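Local coordinates for major pilin protein fimA (Silicibacter pomeroyi, PDB 2IMH), which is of unknown function and belongs to the DUF1028 family, at residues R144-A149 / A166-L171. Numbering follows the deposited sequence.
Sequences RRLLAA and AAMLVL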
loop_
_atom_site.group_PDB
_atom_site.type_symbol
_atom_site.label_atom_id
_atom_site.label_comp_id
_atom_site.label_asym_id
_atom_site.label_seq_id
_atom_site.Cartn_x
_atom_site.Cartn_y
_atom_site.Cartn_z
ATOM N N ARG A 144 11.829 1.178 1.842
ATOM C CA ARG A 144 12.467 0.014 2.440
ATOM C C ARG A 144 11.813 -0.374 3.755
ATOM O O ARG A 144 11.876 -1.537 4.150
ATOM C CB ARG A 144 13.980 0.240 2.631
ATOM C CG ARG A 144 14.754 0.343 1.316
ATOM C CD ARG A 144 16.245 0.665 1.581
ATOM N NE ARG A 144 16.942 -0.499 2.142
ATOM C CZ ARG A 144 18.149 -0.483 2.718
ATOM N NH1 ARG A 144 18.847 0.650 2.827
ATOM N NH2 ARG A 144 18.665 -1.620 3.189
ATOM N N ARG A 145 11.192 0.599 4.428
ATOM C CA ARG A 145 10.428 0.327 5.653
ATOM C C ARG A 145 9.200 -0.507 5.309
ATOM O O ARG A 145 8.864 -1.457 6.019
ATOM C CB ARG A 145 10.014 1.635 6.338
ATOM C CG ARG A 145 11.026 2.136 7.359
ATOM C CD ARG A 145 11.222 3.639 7.319
ATOM N NE ARG A 145 10.025 4.430 7.615
ATOM C CZ ARG A 145 9.884 5.707 7.272
ATOM N NH1 ARG A 145 8.775 6.362 7.568
ATOM N NH2 ARG A 145 10.852 6.334 6.618
ATOM N N LEU A 146 8.541 -0.144 4.203
ATOM C CA LEU A 146 7.385 -0.898 3.715
ATOM C C LEU A 146 7.807 -2.313 3.375
ATOM O O LEU A 146 7.157 -3.276 3.778
ATOM C CB LEU A 146 6.745 -0.208 2.506
ATOM C CG LEU A 146 6.053 1.141 2.771
ATOM C CD1 LEU A 146 5.720 1.817 1.441
ATOM C CD2 LEU A 146 4.794 0.985 3.654
ATOM N N LEU A 147 8.932 -2.453 2.672
ATOM C CA LEU A 147 9.445 -3.793 2.349
ATOM C C LEU A 147 9.761 -4.603 3.609
ATOM O O LEU A 147 9.431 -5.790 3.688
ATOM C CB LEU A 147 10.664 -3.711 1.425
ATOM C CG LEU A 147 10.391 -3.289 -0.024
ATOM C CD1 LEU A 147 11.690 -2.932 -0.768
ATOM C CD2 LEU A 147 9.611 -4.365 -0.797
ATOM N N ALA A 148 10.398 -3.959 4.582
ATOM C CA ALA A 148 10.737 -4.599 5.856
ATOM C C ALA A 148 9.470 -5.147 6.529
ATOM O O ALA A 148 9.472 -6.250 7.088
ATOM C CB ALA A 148 11.435 -3.626 6.766
ATOM N N ALA A 149 8.392 -4.365 6.461
ATOM C CA ALA A 149 7.096 -4.775 6.995
ATOM C C ALA A 149 6.557 -6.041 6.335
ATOM O O ALA A 149 6.109 -6.955 7.033
ATOM C CB ALA A 149 6.087 -3.641 6.890
ATOM N N ALA A 166 2.913 -9.686 -4.578
ATOM C CA ALA A 166 3.282 -8.604 -3.672
ATOM C C ALA A 166 3.258 -7.313 -4.468
ATOM O O ALA A 166 3.421 -7.329 -5.697
ATOM C CB ALA A 166 4.687 -8.836 -3.086
ATOM N N ALA A 167 3.033 -6.195 -3.778
ATOM C CA ALA A 167 3.037 -4.896 -4.433
ATOM C C ALA A 167 3.356 -3.764 -3.474
ATOM O O ALA A 167 3.209 -3.899 -2.247
ATOM C CB ALA A 167 1.700 -4.632 -5.086
HETATM N N MSE A 168 3.732 -2.636 -4.068
HETATM C CA MSE A 168 3.946 -1.401 -3.329
HETATM C C MSE A 168 3.412 -0.255 -4.162
HETATM O O MSE A 168 3.409 -0.319 -5.399
HETATM C CB MSE A 168 5.437 -1.173 -3.044
HETATM C CG MSE A 168 5.723 -0.070 -2.026
HETATM SE SE MSE A 168 7.541 -0.172 -1.297
HETATM C CE MSE A 168 7.331 -1.914 -0.464
ATOM N N LEU A 169 2.950 0.784 -3.475
ATOM C CA LEU A 169 2.465 1.972 -4.144
ATOM C C LEU A 169 2.913 3.147 -3.295
ATOM O O LEU A 169 2.573 3.201 -2.103
ATOM C CB LEU A 169 0.937 1.940 -4.245
ATOM C CG LEU A 169 0.301 3.205 -4.833
ATOM C CD1 LEU A 169 0.726 3.327 -6.301
ATOM C CD2 LEU A 169 -1.232 3.222 -4.697
ATOM N N VAL A 170 3.656 4.077 -3.892
ATOM C CA VAL A 170 4.114 5.261 -3.157
ATOM C C VAL A 170 3.909 6.508 -3.998
ATOM O O VAL A 170 4.256 6.535 -5.184
ATOM C CB VAL A 170 5.593 5.151 -2.712
ATOM C CG1 VAL A 170 6.073 6.476 -2.036
ATOM C CG2 VAL A 170 5.782 3.945 -1.762
ATOM N N LEU A 171 3.351 7.538 -3.363
ATOM C CA LEU A 171 2.981 8.785 -4.044
ATOM C C LEU A 171 3.593 9.982 -3.341
ATOM O O LEU A 171 3.648 10.032 -2.123
ATOM C CB LEU A 171 1.456 8.958 -4.046
ATOM C CG LEU A 171 0.599 7.782 -4.546
ATOM C CD1 LEU A 171 -0.880 8.144 -4.438
ATOM C CD2 LEU A 171 0.980 7.434 -5.989
#
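M168, a selenomethionine on strand 165-172, reaches across to L146 and L147 of helix 142-155 and carries most of this wholly apolar contact. Its CB leaves the strand toward the helix; CG is anti to the backbone N (chi1 -168°) and lies 3.9 Å from L146 CD1, and the chain stays extended through chi2 to SE. SE then passes L146, 3.8 Å from its CD1 and 3.9 Å from its CB. A bend at the last torsion (chi3 -63°) turns the methyl group CE into the notch between the two leucines, where it lies 3.5 Å from L146 CB and 3.4 Å from L147 CD2. Both separations are short, but M168 has a second conformer, so the closeness is doubtful. L147 lies across the M168 chain at about a right angle, whereas L146 meets it at a slant. Two residues along the strand, V170 adds its CG2, 3.8 Å from L146 CD1, so that L146 CD1 meets both V170 CG2 and M168 SE. The axes of segments 144-149 and 166-171 come within 9.9 Å at 153°, roughly antiparallel, and the helix packs on one face of the six-stranded antiparallel sheet. There A20 of neighbouring strand 16-23 touches both L146 and M168, while F135 of helix 126-137 borders L146 and L193 and Y197 of helix 189-200 border L147, placing the contact at the buried interface between the sheet and the helices that cover this face.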